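Local coordinates for glycogen synthase (PDB 6GNF), which is a glycosyltransferase of the starch and bacterial glycogen synthase family, with adenosine-5'-diphosphate and a glycan bound in the model, at residues T87-F92 against S140-A145; V146-P151 against Q188-N193. All coordinates share one frame; numbering follows the deposited sequence.

Interaction 1: T87-F92 against S140-A145; sequences TNVRYF and SQAALA. With SO4 (sulfate ion), chain G.
The hydroxyl of Tyr91 reaches end-on from the strand to the helix and donates a hydrogen bond to the main-chain carbonyl of Ala142, with OH and O 2.6 Å apart. It arrives in the carbonyl plane, on a lone pair, at a C=O...donor angle of 127°. On the tyrosine side, Ala142 O lies at the ring edge, near its plane. The same oxygen has a second, weak donor in the backbone N of Ala145, whose CB also packs 3.5 Å from Tyr91 OH. Beside the phenol, Val89 meets the methyl of Ala142 through one branch, CG2 to CB at 4.0 Å; with chi1 at -63°, CG2 sits between backbone N and carbonyl carbon. Strand 85-96 is flanked on both edges by antiparallel neighbours, 72-82 and 99-105, in the mixed sheet of the N-terminal Rossmann-like domain of this GT-B enzyme, and helix 132-144 packs on one face of it. The alternate residues Arg90 and Phe92 lie on the other side of the strand. There the Phe92 ring turns its edge to a face of the Arg90 guanidinium, CE1 standing 3.8 Å above that plane. Arg90 NH2 bonds O1 of a sulfate ion at 3.1 Å, with a weak bond from NH1 to the same oxygen. Asp105 forms a salt bridge with NH2, and Arg64 also binds the sulfate.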
ATOM      1  N   THR A  87      28.862   9.080   5.706  1.00 55.68           N
ATOM      2  CA  THR A  87      29.019   7.692   5.268  1.00 55.27           C
ATOM      3  C   THR A  87      28.882   7.606   3.741  1.00 52.81           C
ATOM      4  O   THR A  87      28.763   8.631   3.088  1.00 52.30           O
ATOM      5  CB  THR A  87      28.004   6.776   6.003  1.00 54.49           C
ATOM      6  OG1 THR A  87      28.352   5.407   5.797  1.00 54.62           O
ATOM      7  CG2 THR A  87      26.572   7.049   5.535  1.00 52.69           C
ATOM      8  N   ASN A  88      28.974   6.397   3.191  1.00 54.02           N
ATOM      9  CA  ASN A  88      28.856   6.171   1.749  1.00 54.98           C
ATOM     10  C   ASN A  88      27.815   5.122   1.467  1.00 49.90           C
ATOM     11  O   ASN A  88      27.680   4.193   2.225  1.00 48.92           O
ATOM     12  CB  ASN A  88      30.172   5.636   1.177  1.00 60.08           C
ATOM     13  CG  ASN A  88      31.291   6.621   1.283  1.00 67.91           C
ATOM     14  OD1 ASN A  88      32.220   6.403   2.054  1.00 78.00           O
ATOM     15  ND2 ASN A  88      31.203   7.731   0.558  1.00 70.75           N
ATOM     16  N   VAL A  89      27.121   5.252   0.349  1.00 47.20           N
ATOM     17  CA  VAL A  89      26.300   4.159  -0.164  1.00 49.38           C
ATOM     18  C   VAL A  89      26.926   3.632  -1.455  1.00 49.83           C
ATOM     19  O   VAL A  89      27.710   4.334  -2.093  1.00 48.57           O
ATOM     20  CB  VAL A  89      24.835   4.589  -0.376  1.00 47.68           C
ATOM     21  CG1 VAL A  89      24.211   4.970   0.957  1.00 48.45           C
ATOM     22  CG2 VAL A  89      24.722   5.741  -1.363  1.00 47.50           C
ATOM     23  N   ARG A  90      26.682   2.359  -1.755  1.00 49.87           N
ATOM     24  CA  ARG A  90      26.954   1.787  -3.067  1.00 48.63           C
ATOM     25  C   ARG A  90      25.612   1.619  -3.761  1.00 47.24           C
ATOM     26  O   ARG A  90      24.580   1.579  -3.098  1.00 51.05           O
ATOM     27  CB  ARG A  90      27.640   0.435  -2.949  1.00 50.49           C
ATOM     28  CG  ARG A  90      29.019   0.470  -2.311  1.00 51.90           C
ATOM     29  CD  ARG A  90      29.662  -0.908  -2.309  1.00 53.31           C
ATOM     30  NE  ARG A  90      28.858  -1.885  -1.576  1.00 55.39           N
ATOM     31  CZ  ARG A  90      29.008  -3.213  -1.640  1.00 57.21           C
ATOM     32  NH1 ARG A  90      29.945  -3.760  -2.406  1.00 58.37           N
ATOM     33  NH2 ARG A  90      28.209  -4.005  -0.930  1.00 57.24           N
ATOM     34  N   TYR A  91      25.620   1.593  -5.089  1.00 45.65           N
ATOM     35  CA  TYR A  91      24.407   1.390  -5.864  1.00 43.96           C
ATOM     36  C   TYR A  91      24.500   0.076  -6.617  1.00 43.24           C
ATOM     37  O   TYR A  91      25.504  -0.233  -7.268  1.00 43.38           O
ATOM     38  CB  TYR A  91      24.188   2.530  -6.856  1.00 43.32           C
ATOM     39  CG  TYR A  91      23.972   3.886  -6.224  1.00 42.12           C
ATOM     40  CD1 TYR A  91      22.743   4.234  -5.668  1.00 42.11           C
ATOM     41  CD2 TYR A  91      24.983   4.841  -6.220  1.00 43.21           C
ATOM     42  CE1 TYR A  91      22.535   5.486  -5.102  1.00 42.32           C
ATOM     43  CE2 TYR A  91      24.793   6.094  -5.645  1.00 42.49           C
ATOM     44  CZ  TYR A  91      23.567   6.419  -5.088  1.00 42.32           C
ATOM     45  OH  TYR A  91      23.381   7.682  -4.524  1.00 40.68           O
ATOM     46  N   PHE A  92      23.471  -0.750  -6.458  1.00 43.81           N
ATOM     47  CA  PHE A  92      23.311  -1.953  -7.252  1.00 44.33           C
ATOM     48  C   PHE A  92      22.191  -1.680  -8.241  1.00 45.43           C
ATOM     49  O   PHE A  92      21.376  -0.785  -8.024  1.00 44.00           O
ATOM     50  CB  PHE A  92      22.986  -3.152  -6.364  1.00 44.40           C
ATOM     51  CG  PHE A  92      24.173  -3.691  -5.618  1.00 44.17           C
ATOM     52  CD1 PHE A  92      24.773  -2.943  -4.618  1.00 44.13           C
ATOM     53  CD2 PHE A  92      24.686  -4.935  -5.913  1.00 45.79           C
ATOM     54  CE1 PHE A  92      25.865  -3.430  -3.924  1.00 44.85           C
ATOM     55  CE2 PHE A  92      25.776  -5.437  -5.227  1.00 46.75           C
ATOM     56  CZ  PHE A  92      26.370  -4.680  -4.231  1.00 46.97           C
ATOM     57  N   SER A 140      16.576   9.243   0.897  1.00 43.13           N
ATOM     58  CA  SER A 140      16.199  10.404   0.087  1.00 44.25           C
ATOM     59  C   SER A 140      17.424  11.091  -0.506  1.00 43.35           C
ATOM     60  O   SER A 140      17.405  11.496  -1.654  1.00 43.59           O
ATOM     61  CB  SER A 140      15.376  11.388   0.909  1.00 45.91           C
ATOM     62  OG  SER A 140      14.182  10.749   1.326  1.00 45.57           O
ATOM     63  N   GLN A 141      18.481  11.221   0.287  1.00 44.31           N
ATOM     64  CA  GLN A 141      19.744  11.780  -0.191  1.00 45.52           C
ATOM     65  C   GLN A 141      20.378  10.912  -1.262  1.00 44.12           C
ATOM     66  O   GLN A 141      20.918  11.422  -2.238  1.00 44.11           O
ATOM     67  CB  GLN A 141      20.751  11.914   0.953  1.00 49.41           C
ATOM     68  CG  GLN A 141      20.363  12.919   2.015  1.00 50.17           C
ATOM     69  CD  GLN A 141      21.266  12.840   3.226  1.00 52.43           C
ATOM     70  OE1 GLN A 141      22.485  12.696   3.106  1.00 56.73           O
ATOM     71  NE2 GLN A 141      20.676  12.920   4.406  1.00 55.34           N
ATOM     72  N   ALA A 142      20.381   9.603  -1.041  1.00 42.50           N
ATOM     73  CA  ALA A 142      21.018   8.689  -1.981  1.00 43.58           C
ATOM     74  C   ALA A 142      20.298   8.664  -3.325  1.00 43.80           C
ATOM     75  O   ALA A 142      20.959   8.498  -4.355  1.00 45.32           O
ATOM     76  CB  ALA A 142      21.085   7.286  -1.395  1.00 43.70           C
ATOM     77  N   ALA A 143      18.976   8.797  -3.292  1.00 41.10           N
ATOM     78  CA  ALA A 143      18.158   8.701  -4.500  1.00 42.81           C
ATOM     79  C   ALA A 143      18.384   9.881  -5.428  1.00 43.35           C
ATOM     80  O   ALA A 143      18.339   9.748  -6.637  1.00 45.21           O
ATOM     81  CB  ALA A 143      16.684   8.610  -4.133  1.00 40.57           C
ATOM     82  N   LEU A 144      18.650  11.049  -4.854  1.00 44.02           N
ATOM     83  CA  LEU A 144      18.830  12.255  -5.654  1.00 43.94           C
ATOM     84  C   LEU A 144      20.034  12.154  -6.586  1.00 44.58           C
ATOM     85  O   LEU A 144      19.995  12.720  -7.686  1.00 47.58           O
ATOM     86  CB  LEU A 144      18.961  13.486  -4.751  1.00 44.91           C
ATOM     87  CG  LEU A 144      17.657  14.025  -4.155  1.00 44.05           C
ATOM     88  CD1 LEU A 144      17.932  14.881  -2.938  1.00 44.47           C
ATOM     89  CD2 LEU A 144      16.868  14.813  -5.184  1.00 46.46           C
ATOM     90  N   ALA A 145      21.061  11.411  -6.176  1.00 40.52           N
ATOM     91  CA  ALA A 145      22.265  11.263  -6.988  1.00 42.18           C
ATOM     92  C   ALA A 145      22.085  10.295  -8.152  1.00 42.59           C
ATOM     93  O   ALA A 145      22.869  10.301  -9.101  1.00 46.12           O
ATOM     94  CB  ALA A 145      23.437  10.832  -6.114  1.00 41.88           C
TER
HETATM   95  S   SO4 G 603      27.795  -7.875  -1.397  1.00 88.15           S
HETATM   96  O1  SO4 G 603      28.865  -6.891  -1.703  1.00 82.30           O
HETATM   97  O2  SO4 G 603      26.844  -7.359  -0.380  1.00 84.06           O
HETATM   98  O3  SO4 G 603      28.437  -9.093  -0.857  1.00 94.98           O
HETATM   99  O4  SO4 G 603      27.057  -8.211  -2.637  1.00 86.02           O

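Interaction 2: V146-P151 against Q188-N193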
ATOM      1  N   VAL A 146      21.039   9.479  -8.113  1.00 42.71           N
ATOM      2  CA  VAL A 146      20.906   8.386  -9.082  1.00 42.35           C
ATOM      3  C   VAL A 146      20.754   8.879 -10.527  1.00 42.84           C
ATOM      4  O   VAL A 146      21.430   8.331 -11.417  1.00 41.68           O
ATOM      5  CB  VAL A 146      19.783   7.404  -8.688  1.00 43.15           C
ATOM      6  CG1 VAL A 146      19.402   6.490  -9.845  1.00 43.85           C
ATOM      7  CG2 VAL A 146      20.228   6.573  -7.496  1.00 43.89           C
ATOM      8  N   PRO A 147      19.886   9.883 -10.765  1.00 41.38           N
ATOM      9  CA  PRO A 147      19.791  10.407 -12.130  1.00 43.26           C
ATOM     10  C   PRO A 147      21.089  11.022 -12.671  1.00 45.75           C
ATOM     11  O   PRO A 147      21.253  11.108 -13.889  1.00 46.15           O
ATOM     12  CB  PRO A 147      18.698  11.471 -12.026  1.00 42.97           C
ATOM     13  CG  PRO A 147      17.847  11.002 -10.892  1.00 41.31           C
ATOM     14  CD  PRO A 147      18.844  10.457  -9.901  1.00 41.35           C
ATOM     15  N   LEU A 148      22.019  11.388 -11.793  1.00 44.41           N
ATOM     16  CA  LEU A 148      23.274  11.996 -12.231  1.00 47.32           C
ATOM     17  C   LEU A 148      24.390  10.977 -12.440  1.00 47.29           C
ATOM     18  O   LEU A 148      25.303  11.226 -13.221  1.00 47.23           O
ATOM     19  CB  LEU A 148      23.735  13.043 -11.216  1.00 48.31           C
ATOM     20  CG  LEU A 148      22.725  14.134 -10.845  1.00 49.25           C
ATOM     21  CD1 LEU A 148      23.287  15.008  -9.730  1.00 51.15           C
ATOM     22  CD2 LEU A 148      22.368  14.977 -12.053  1.00 49.25           C
ATOM     23  N   LEU A 149      24.306   9.824 -11.772  1.00 46.27           N
ATOM     24  CA  LEU A 149      25.447   8.905 -11.660  1.00 46.13           C
ATOM     25  C   LEU A 149      25.272   7.548 -12.319  1.00 45.73           C
ATOM     26  O   LEU A 149      26.223   7.003 -12.894  1.00 45.64           O
ATOM     27  CB  LEU A 149      25.761   8.662 -10.180  1.00 46.47           C
ATOM     28  CG  LEU A 149      26.392   9.769  -9.343  1.00 46.92           C
ATOM     29  CD1 LEU A 149      26.601   9.310  -7.905  1.00 47.38           C
ATOM     30  CD2 LEU A 149      27.672  10.305  -9.954  1.00 48.30           C
ATOM     31  N   VAL A 150      24.068   6.996 -12.265  1.00 46.10           N
ATOM     32  CA  VAL A 150      23.867   5.591 -12.623  1.00 46.52           C
ATOM     33  C   VAL A 150      23.436   5.414 -14.089  1.00 48.53           C
ATOM     34  O   VAL A 150      22.326   5.788 -14.465  1.00 49.36           O
ATOM     35  CB  VAL A 150      22.826   4.934 -11.691  1.00 46.64           C
ATOM     36  CG1 VAL A 150      22.626   3.471 -12.042  1.00 47.15           C
ATOM     37  CG2 VAL A 150      23.261   5.058 -10.232  1.00 47.01           C
ATOM     38  N   PRO A 151      24.281   4.768 -14.915  1.00 49.56           N
ATOM     39  CA  PRO A 151      23.885   4.545 -16.301  1.00 51.98           C
ATOM     40  C   PRO A 151      22.776   3.507 -16.400  1.00 54.53           C
ATOM     41  O   PRO A 151      22.865   2.420 -15.823  1.00 56.34           O
ATOM     42  CB  PRO A 151      25.158   4.021 -16.964  1.00 53.40           C
ATOM     43  CG  PRO A 151      25.948   3.424 -15.853  1.00 53.37           C
ATOM     44  CD  PRO A 151      25.614   4.210 -14.622  1.00 51.86           C
ATOM     45  N   GLN A 188      22.705  25.131  -5.746  1.00 57.82           N
ATOM     46  CA  GLN A 188      23.950  25.269  -6.525  1.00 57.21           C
ATOM     47  C   GLN A 188      23.711  25.169  -8.027  1.00 55.80           C
ATOM     48  O   GLN A 188      24.647  24.894  -8.756  1.00 59.73           O
ATOM     49  CB  GLN A 188      24.978  24.180  -6.220  1.00 57.10           C
ATOM     50  CG  GLN A 188      24.828  23.365  -4.964  1.00 59.62           C
ATOM     51  CD  GLN A 188      25.974  22.390  -4.840  1.00 59.75           C
ATOM     52  OE1 GLN A 188      27.019  22.570  -5.483  1.00 62.09           O
ATOM     53  NE2 GLN A 188      25.816  21.382  -3.981  1.00 61.58           N
ATOM     54  N   GLY A 189      22.477  25.334  -8.483  1.00 55.12           N
ATOM     55  CA  GLY A 189      22.185  25.240  -9.910  1.00 55.28           C
ATOM     56  C   GLY A 189      22.156  23.848 -10.522  1.00 54.95           C
ATOM     57  O   GLY A 189      22.242  23.724 -11.734  1.00 56.67           O
ATOM     58  N   ILE A 190      21.978  22.812  -9.708  1.00 54.42           N
ATOM     59  CA  ILE A 190      21.803  21.447 -10.213  1.00 52.50           C
ATOM     60  C   ILE A 190      20.331  21.075 -10.081  1.00 51.38           C
ATOM     61  O   ILE A 190      19.671  21.468  -9.129  1.00 54.01           O
ATOM     62  CB  ILE A 190      22.659  20.443  -9.425  1.00 51.12           C
ATOM     63  CG1 ILE A 190      24.116  20.903  -9.392  1.00 50.60           C
ATOM     64  CG2 ILE A 190      22.595  19.058 -10.052  1.00 49.31           C
ATOM     65  CD1 ILE A 190      24.972  20.123  -8.418  1.00 50.07           C
ATOM     66  N   PHE A 191      19.819  20.292 -11.024  1.00 50.13           N
ATOM     67  CA  PHE A 191      18.409  19.893 -11.036  1.00 48.18           C
ATOM     68  C   PHE A 191      17.479  21.099 -11.062  1.00 49.98           C
ATOM     69  O   PHE A 191      16.377  21.049 -10.513  1.00 47.93           O
ATOM     70  CB  PHE A 191      18.044  19.034  -9.805  1.00 44.78           C
ATOM     71  CG  PHE A 191      18.509  17.603  -9.877  1.00 43.30           C
ATOM     72  CD1 PHE A 191      18.204  16.805 -10.966  1.00 43.53           C
ATOM     73  CD2 PHE A 191      19.208  17.040  -8.819  1.00 42.48           C
ATOM     74  CE1 PHE A 191      18.618  15.481 -11.011  1.00 43.43           C
ATOM     75  CE2 PHE A 191      19.618  15.718  -8.861  1.00 40.24           C
ATOM     76  CZ  PHE A 191      19.322  14.938  -9.956  1.00 40.83           C
ATOM     77  N   VAL A 192      17.913  22.183 -11.688  1.00 52.68           N
ATOM     78  CA  VAL A 192      17.158  23.429 -11.617  1.00 55.62           C
ATOM     79  C   VAL A 192      15.748  23.269 -12.189  1.00 54.73           C
ATOM     80  O   VAL A 192      14.840  23.968 -11.762  1.00 56.65           O
ATOM     81  CB  VAL A 192      17.916  24.596 -12.297  1.00 60.71           C
ATOM     82  CG1 VAL A 192      17.991  24.395 -13.801  1.00 64.58           C
ATOM     83  CG2 VAL A 192      17.253  25.928 -11.974  1.00 62.24           C
ATOM     84  N   ASN A 193      15.584  22.368 -13.159  1.00 55.42           N
ATOM     85  CA  ASN A 193      14.282  22.089 -13.777  1.00 55.34           C
ATOM     86  C   ASN A 193      13.641  20.777 -13.348  1.00 54.01           C
ATOM     87  O   ASN A 193      12.571  20.437 -13.839  1.00 52.63           O
ATOM     88  CB  ASN A 193      14.406  22.094 -15.299  1.00 57.63           C
ATOM     89  CG  ASN A 193      14.816  23.444 -15.836  1.00 59.11           C
ATOM     90  OD1 ASN A 193      15.831  23.575 -16.509  1.00 61.19           O
ATOM     91  ND2 ASN A 193      14.032  24.463 -15.523  1.00 60.46           N
TER
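Two backbone amides share the carbonyl oxygen of Val146: Val150 N donates to it at 3.1 Å and Leu149 N at 3.3 Å, closing the short helix 146-149. This turn presents Pro147 and Leu148 to the ring of Phe191, which comes from the opposite direction to Leu148. Phe191 CG lies anti to its carbonyl carbon (chi1 -77°), which swings the CZ end of the ring toward Leu148. The leucine fork lies obliquely to one side of the ring plane, spread across that end: Leu148 CG is 3.6 Å from Phe191 CZ, with Leu148 CD1 near Phe191 CE2 and Leu148 CD2 near Phe191 CE1. Pro147 CB instead meets the ring at its edge, near the ring plane, 4.1 Å from Phe191 CZ. Next to this apolar cluster, Ile190 CG2 touches Leu148 CD1. The Phe191 backbone, with a positive phi of 58°, is held by Glu163 at its N and by the Gln186 side chain at its O, while Phe167 meets the ring edge-to-face. The loop begins with a Schellman motif that ends helix 177-186: Gly189 at positive phi donates to Gln186 O, Ile190 N bonds Tyr185 O, and the Ile190 side chain packs on Tyr185, the hydrophobic contact that commonly accompanies this motif.

After the earlier strands 23-27, 57-63 and 72-82, the chain runs through strand 85-96, where interaction 1 opens, turns back through strand 99-105 and returns along helix 132-144, where the loop closes. Helix 146-149 follows at once and opens interaction 2; its loop runs through strand 166-170 and helix 177-186 and closes just before strand 195-200. The two loops therefore lie in series, neither nesting nor crossing, within the starch synthase catalytic domain, their contact centres about 13 Å apart. They also touch directly: Val146 CG2 packs 3.5 Å from Tyr91 CE1, and the Phe191 ring reaches the Leu144 backbone. Together they link the antiparallel flank of the sheet to the loop between helix 177-186 and parallel strand 195-200.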